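Local atomic coordinates of protein ppBat (Bacteroides thetaiotaomicron VPI-5482, PDB entry 3CNE), a protein that binds flavins such as lumichrome, riboflavin, FMN and FAD and may store them, with no apparent protease or chaperone activity. Residues A6-N11 / A58-H63; T40-T45 / V50-D55. All coordinates share one frame; numbering follows the deposited sequence.

Interaction 1: A6-N11 / A58-H63; sequences AVLAVN and ANLKGH
The backbone bond from His63 N to Leu60 O, 2.9 Å long, closes the turn that presents Leu60 to Ala6 and Leu8 across the contact. Lys61 and Gly62 are the central residues of this type II beta turn, and Gly62 has the left-handed phi (90°) that such a turn has at its third position. A second bond, from His63 ND1 to Lys61 O, is weak at 3.3 Å and bent. No hydrogen bond joins this loop to the strand; the contact between them is wholly apolar.

CD2 of Leu60 makes the closest approaches to both strand residues. It meets CD2 of Leu8 at 3.7 Å and the CB of Ala6 at 4.1 Å, so it spans two residues that project from the same face of strand 4-9. The leucines meet methyl to methyl with their side chains at about a right angle. Leu60 reaches the strand because its CG stands opposite the backbone N (chi1 -179°), on a residue whose CB already points that way.

Phe35, Phe67 and Val96 also touch Leu60, while Leu93 of helix 88-102 packs on Leu8. A salt bridge from Lys61 NZ to Asp92 OD1 ties the turn to the same helix. Backbone bonds with residues of strands 31-36 and 69-73 hold strand 4-9 inside the main sheet, and Val7 turns to the other face, against helix 15-27.

The two segments bury only 95 Å² between them, but all three touching residues are buried. Chemically this is plain hydrophobic packing: a loop leucine helps fill the layer between the sheet and helix 88-102 of the DJ-1/PfpI fold. The polar bonds of the loop lie beside this apolar contact, within the turn and from Lys61 to helix 88-102, and none crosses to the strand.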
loop_
_atom_site.group_PDB
_atom_site.type_symbol
_atom_site.label_atom_id
_atom_site.label_comp_id
_atom_site.label_asym_id
_atom_site.label_seq_id
_atom_site.Cartn_x
_atom_site.Cartn_y
_atom_site.Cartn_z
ATOM N N ALA A 6 1.921 -7.365 16.189
ATOM C CA ALA A 6 0.581 -6.815 16.173
ATOM C C ALA A 6 0.629 -5.532 15.369
ATOM O O ALA A 6 1.346 -4.583 15.714
ATOM C CB ALA A 6 0.061 -6.561 17.597
ATOM N N VAL A 7 -0.129 -5.515 14.271
ATOM C CA VAL A 7 -0.251 -4.344 13.434
ATOM C C VAL A 7 -1.543 -3.581 13.769
ATOM O O VAL A 7 -2.637 -4.146 13.726
ATOM C CB VAL A 7 -0.234 -4.741 11.943
ATOM C CG1 VAL A 7 -0.293 -3.506 11.056
ATOM C CG2 VAL A 7 1.046 -5.553 11.641
ATOM N N LEU A 8 -1.405 -2.287 14.063
ATOM C CA LEU A 8 -2.570 -1.452 14.351
ATOM C C LEU A 8 -2.878 -0.567 13.172
ATOM O O LEU A 8 -2.026 0.238 12.757
ATOM C CB LEU A 8 -2.327 -0.599 15.590
ATOM C CG LEU A 8 -1.793 -1.271 16.859
ATOM C CD1 LEU A 8 -1.666 -0.223 17.971
ATOM C CD2 LEU A 8 -2.685 -2.414 17.320
ATOM N N ALA A 9 -4.087 -0.733 12.632
ATOM C CA ALA A 9 -4.562 0.050 11.497
ATOM C C ALA A 9 -5.661 1.015 11.942
ATOM O O ALA A 9 -6.696 0.588 12.469
ATOM C CB ALA A 9 -5.058 -0.880 10.369
ATOM N N VAL A 10 -5.410 2.318 11.814
ATOM C CA VAL A 10 -6.410 3.283 12.228
ATOM C C VAL A 10 -7.449 3.406 11.099
ATOM O O VAL A 10 -7.311 2.773 10.075
ATOM C CB VAL A 10 -5.797 4.638 12.584
ATOM C CG1 VAL A 10 -5.009 4.501 13.921
ATOM C CG2 VAL A 10 -4.912 5.202 11.418
ATOM N N ASN A 11 -8.483 4.198 11.303
ATOM C CA ASN A 11 -9.547 4.276 10.306
ATOM C C ASN A 11 -9.933 5.724 10.059
ATOM O O ASN A 11 -10.616 6.331 10.897
ATOM C CB ASN A 11 -10.734 3.482 10.819
ATOM C CG ASN A 11 -11.878 3.455 9.863
ATOM O OD1 ASN A 11 -11.697 3.613 8.670
ATOM N ND2 ASN A 11 -13.079 3.255 10.389
ATOM N N ALA A 58 -9.814 -3.680 20.685
ATOM C CA ALA A 58 -10.369 -4.081 22.006
ATOM C C ALA A 58 -9.931 -5.500 22.370
ATOM O O ALA A 58 -9.644 -5.789 23.538
ATOM C CB ALA A 58 -11.895 -3.963 22.027
ATOM N N ASN A 59 -9.851 -6.376 21.366
ATOM C CA ASN A 59 -9.480 -7.781 21.597
ATOM C C ASN A 59 -7.981 -8.046 21.759
ATOM O O ASN A 59 -7.558 -9.174 22.046
ATOM C CB ASN A 59 -10.094 -8.662 20.515
ATOM C CG ASN A 59 -11.582 -8.790 20.666
ATOM O OD1 ASN A 59 -12.124 -8.603 21.760
ATOM N ND2 ASN A 59 -12.261 -9.107 19.575
ATOM N N LEU A 60 -7.184 -6.992 21.597
ATOM C CA LEU A 60 -5.747 -7.043 21.828
ATOM C C LEU A 60 -5.417 -6.743 23.303
ATOM O O LEU A 60 -4.376 -7.161 23.813
ATOM C CB LEU A 60 -5.021 -6.060 20.891
ATOM C CG LEU A 60 -3.496 -5.982 20.964
ATOM C CD1 LEU A 60 -2.861 -7.379 20.773
ATOM C CD2 LEU A 60 -2.946 -5.009 19.931
ATOM N N LYS A 61 -6.297 -6.001 23.976
ATOM C CA LYS A 61 -6.136 -5.737 25.411
ATOM C C LYS A 61 -6.021 -7.030 26.218
ATOM O O LYS A 61 -6.856 -7.920 26.114
ATOM C CB LYS A 61 -7.308 -4.918 25.936
ATOM C CG LYS A 61 -7.138 -3.437 25.777
ATOM C CD LYS A 61 -8.494 -2.758 25.666
ATOM C CE LYS A 61 -9.385 -2.982 26.883
ATOM N NZ LYS A 61 -10.568 -2.083 26.852
ATOM N N GLY A 62 -4.964 -7.128 27.012
ATOM C CA GLY A 62 -4.752 -8.298 27.836
ATOM C C GLY A 62 -3.947 -9.353 27.118
ATOM O O GLY A 62 -3.496 -10.310 27.742
ATOM N N HIS A 63 -3.758 -9.191 25.804
ATOM C CA HIS A 63 -2.979 -10.167 25.025
ATOM C C HIS A 63 -1.680 -9.593 24.448
ATOM O O HIS A 63 -1.097 -10.174 23.531
ATOM C CB HIS A 63 -3.823 -10.765 23.889
ATOM C CG HIS A 63 -5.070 -11.461 24.343
ATOM N ND1 HIS A 63 -6.272 -10.801 24.510
ATOM C CD2 HIS A 63 -5.314 -12.763 24.626
ATOM C CE1 HIS A 63 -7.199 -11.664 24.891
ATOM N NE2 HIS A 63 -6.643 -12.860 24.974
#

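Interaction 2: T40-T45 / V50-D55; sequences TKEIKT and VLIVDD
A beta hairpin pairs strands 42-44 and 50-52, which run antiparallel at 149° with their axes 4.7 Å apart at closest approach. Ile43 and Leu51 form the hydrogen-bonded pair: Ile43 N reaches Leu51 O at 2.9 Å, and Leu51 N returns to Ile43 O at 3.0 Å. Val53 N extends the pairing to Lys41 O at 2.9 Å, almost straight at hydrogen (176°). Glu42 with Ile52 and Lys44 with Val50 are the non-hydrogen-bonded pairs.

On their face, the extended Glu42 chain lays CG against Val50 CG1 at 3.6 Å. On the face of Ile43 and Leu51, Ile43 CG1 leans over Leu51 CB at 3.9 Å; with chi1 at 63° this branch lies between the backbone N and carbonyl carbon. Thr45 CG2 meets Leu51 CD1 at 3.9 Å, the two side chains at about a right angle, while Thr45 OG1 hydrogen-bonds to Met49 N and Ser47 OG in the hairpin loop.

Val53 and Ile43 pack on strand 31-36, and Leu51 on Leu18 and Phe19 of helix 15-27. On the edge of strand 50-52 away from strand 42-44, Val50, Leu51 and Ile52 pair antiparallel with a strand of the second subunit, carrying the hairpin sheet across the dimer interface.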
loop_
_atom_site.group_PDB
_atom_site.type_symbol
_atom_site.label_atom_id
_atom_site.label_comp_id
_atom_site.label_asym_id
_atom_site.label_seq_id
_atom_site.Cartn_x
_atom_site.Cartn_y
_atom_site.Cartn_z
ATOM N N THR A 40 -15.241 -1.859 14.549
ATOM C CA THR A 40 -15.344 -3.091 13.762
ATOM C C THR A 40 -14.069 -3.329 12.941
ATOM O O THR A 40 -13.275 -2.422 12.729
ATOM C CB THR A 40 -16.556 -3.079 12.752
ATOM O OG1 THR A 40 -16.193 -2.339 11.582
ATOM C CG2 THR A 40 -17.820 -2.459 13.365
ATOM N N LYS A 41 -13.916 -4.555 12.455
ATOM C CA LYS A 41 -12.772 -4.961 11.620
ATOM C C LYS A 41 -12.686 -4.236 10.277
ATOM O O LYS A 41 -11.666 -4.338 9.561
ATOM C CB LYS A 41 -12.904 -6.446 11.268
ATOM C CG LYS A 41 -12.799 -7.369 12.379
ATOM C CD LYS A 41 -12.527 -8.777 11.882
ATOM C CE LYS A 41 -13.769 -9.497 11.383
ATOM N NZ LYS A 41 -13.403 -10.932 11.064
ATOM N N GLU A 42 -13.781 -3.586 9.891
ATOM C CA GLU A 42 -13.887 -2.970 8.578
ATOM C C GLU A 42 -13.430 -1.514 8.674
ATOM O O GLU A 42 -13.988 -0.736 9.463
ATOM C CB GLU A 42 -15.329 -3.049 8.064
ATOM C CG GLU A 42 -15.441 -2.496 6.668
ATOM C CD GLU A 42 -16.857 -2.463 6.133
ATOM O OE1 GLU A 42 -17.539 -3.517 6.125
ATOM O OE2 GLU A 42 -17.259 -1.365 5.692
ATOM N N ILE A 43 -12.391 -1.154 7.919
ATOM C CA ILE A 43 -11.817 0.208 7.992
ATOM C C ILE A 43 -11.682 0.769 6.585
ATOM O O ILE A 43 -11.848 0.047 5.644
ATOM C CB ILE A 43 -10.403 0.243 8.677
ATOM C CG1 ILE A 43 -9.372 -0.560 7.848
ATOM C CG2 ILE A 43 -10.484 -0.187 10.180
ATOM C CD1 ILE A 43 -7.917 -0.383 8.303
ATOM N N LYS A 44 -11.390 2.056 6.449
ATOM C CA LYS A 44 -11.158 2.641 5.138
ATOM C C LYS A 44 -9.715 3.001 5.023
ATOM O O LYS A 44 -9.040 3.107 6.044
ATOM C CB LYS A 44 -11.995 3.887 4.952
ATOM C CG LYS A 44 -13.320 3.602 4.301
ATOM C CD LYS A 44 -14.392 3.229 5.301
ATOM C CE LYS A 44 -15.779 3.327 4.629
ATOM N NZ LYS A 44 -16.828 3.756 5.628
ATOM N N THR A 45 -9.232 3.181 3.790
ATOM C CA THR A 45 -7.922 3.775 3.588
ATOM C C THR A 45 -8.164 5.244 3.356
ATOM O O THR A 45 -9.290 5.636 3.019
ATOM C CB THR A 45 -7.192 3.164 2.413
ATOM O OG1 THR A 45 -7.961 3.329 1.200
ATOM C CG2 THR A 45 -7.021 1.629 2.681
ATOM N N VAL A 50 -11.919 -0.084 1.053
ATOM C CA VAL A 50 -12.320 -0.750 2.274
ATOM C C VAL A 50 -11.430 -1.961 2.513
ATOM O O VAL A 50 -11.237 -2.784 1.610
ATOM C CB VAL A 50 -13.817 -1.155 2.180
ATOM C CG1 VAL A 50 -14.239 -2.058 3.344
ATOM C CG2 VAL A 50 -14.689 0.095 2.124
ATOM N N LEU A 51 -10.867 -2.048 3.727
ATOM C CA LEU A 51 -10.155 -3.226 4.188
ATOM C C LEU A 51 -10.936 -3.897 5.309
ATOM O O LEU A 51 -11.495 -3.236 6.174
ATOM C CB LEU A 51 -8.757 -2.862 4.716
ATOM C CG LEU A 51 -7.793 -2.122 3.779
ATOM C CD1 LEU A 51 -6.553 -1.778 4.564
ATOM C CD2 LEU A 51 -7.424 -2.997 2.592
ATOM N N ILE A 52 -10.979 -5.221 5.277
ATOM C CA ILE A 52 -11.468 -5.988 6.430
ATOM C C ILE A 52 -10.233 -6.649 7.036
ATOM O O ILE A 52 -9.596 -7.499 6.417
ATOM C CB ILE A 52 -12.569 -6.984 6.044
ATOM C CG1 ILE A 52 -13.669 -6.245 5.235
ATOM C CG2 ILE A 52 -13.158 -7.662 7.322
ATOM C CD1 ILE A 52 -14.943 -7.098 4.916
ATOM N N VAL A 53 -9.873 -6.220 8.234
ATOM C CA VAL A 53 -8.640 -6.689 8.877
ATOM C C VAL A 53 -8.986 -7.888 9.788
ATOM O O VAL A 53 -10.084 -8.430 9.664
ATOM C CB VAL A 53 -7.878 -5.553 9.580
ATOM C CG1 VAL A 53 -7.546 -4.411 8.583
ATOM C CG2 VAL A 53 -8.679 -5.000 10.807
ATOM N N ASP A 54 -8.058 -8.315 10.656
ATOM C CA ASP A 54 -8.222 -9.568 11.386
ATOM C C ASP A 54 -9.103 -9.437 12.623
ATOM O O ASP A 54 -9.767 -10.397 13.021
ATOM C CB ASP A 54 -6.860 -10.155 11.784
ATOM C CG ASP A 54 -5.983 -10.491 10.553
ATOM O OD1 ASP A 54 -6.533 -11.049 9.569
ATOM O OD2 ASP A 54 -4.776 -10.169 10.561
ATOM N N ASP A 55 -9.071 -8.275 13.265
ATOM C CA ASP A 55 -9.720 -8.129 14.572
ATOM C C ASP A 55 -9.767 -6.644 14.911
ATOM O O ASP A 55 -9.258 -5.798 14.156
ATOM C CB ASP A 55 -8.888 -8.862 15.618
ATOM C CG ASP A 55 -9.717 -9.406 16.777
ATOM O OD1 ASP A 55 -10.886 -8.986 16.996
ATOM O OD2 ASP A 55 -9.154 -10.237 17.489
#

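How the interactions relate
The centres of the two contacts lie about 12 Å apart on the same side of the chain's centre. Along the chain, interaction 2 is nested within interaction 1: the 6-11 segment comes first, then both hairpin strands, then the 58-63 loop. They meet directly where Asn11 OD1 approaches Lys44 N at 2.7 Å, a probable hydrogen bond, and where Ala9 CB packs on Ile43 CD1 at 3.6 Å. Strand 31-36 borders both, and helix 15-27 packs on Val7 as well as Leu51. Interaction 1 thus belongs to the subunit's interior sheet-helix layer, whereas interaction 2 carries the structure outward from it to the homodimer interface.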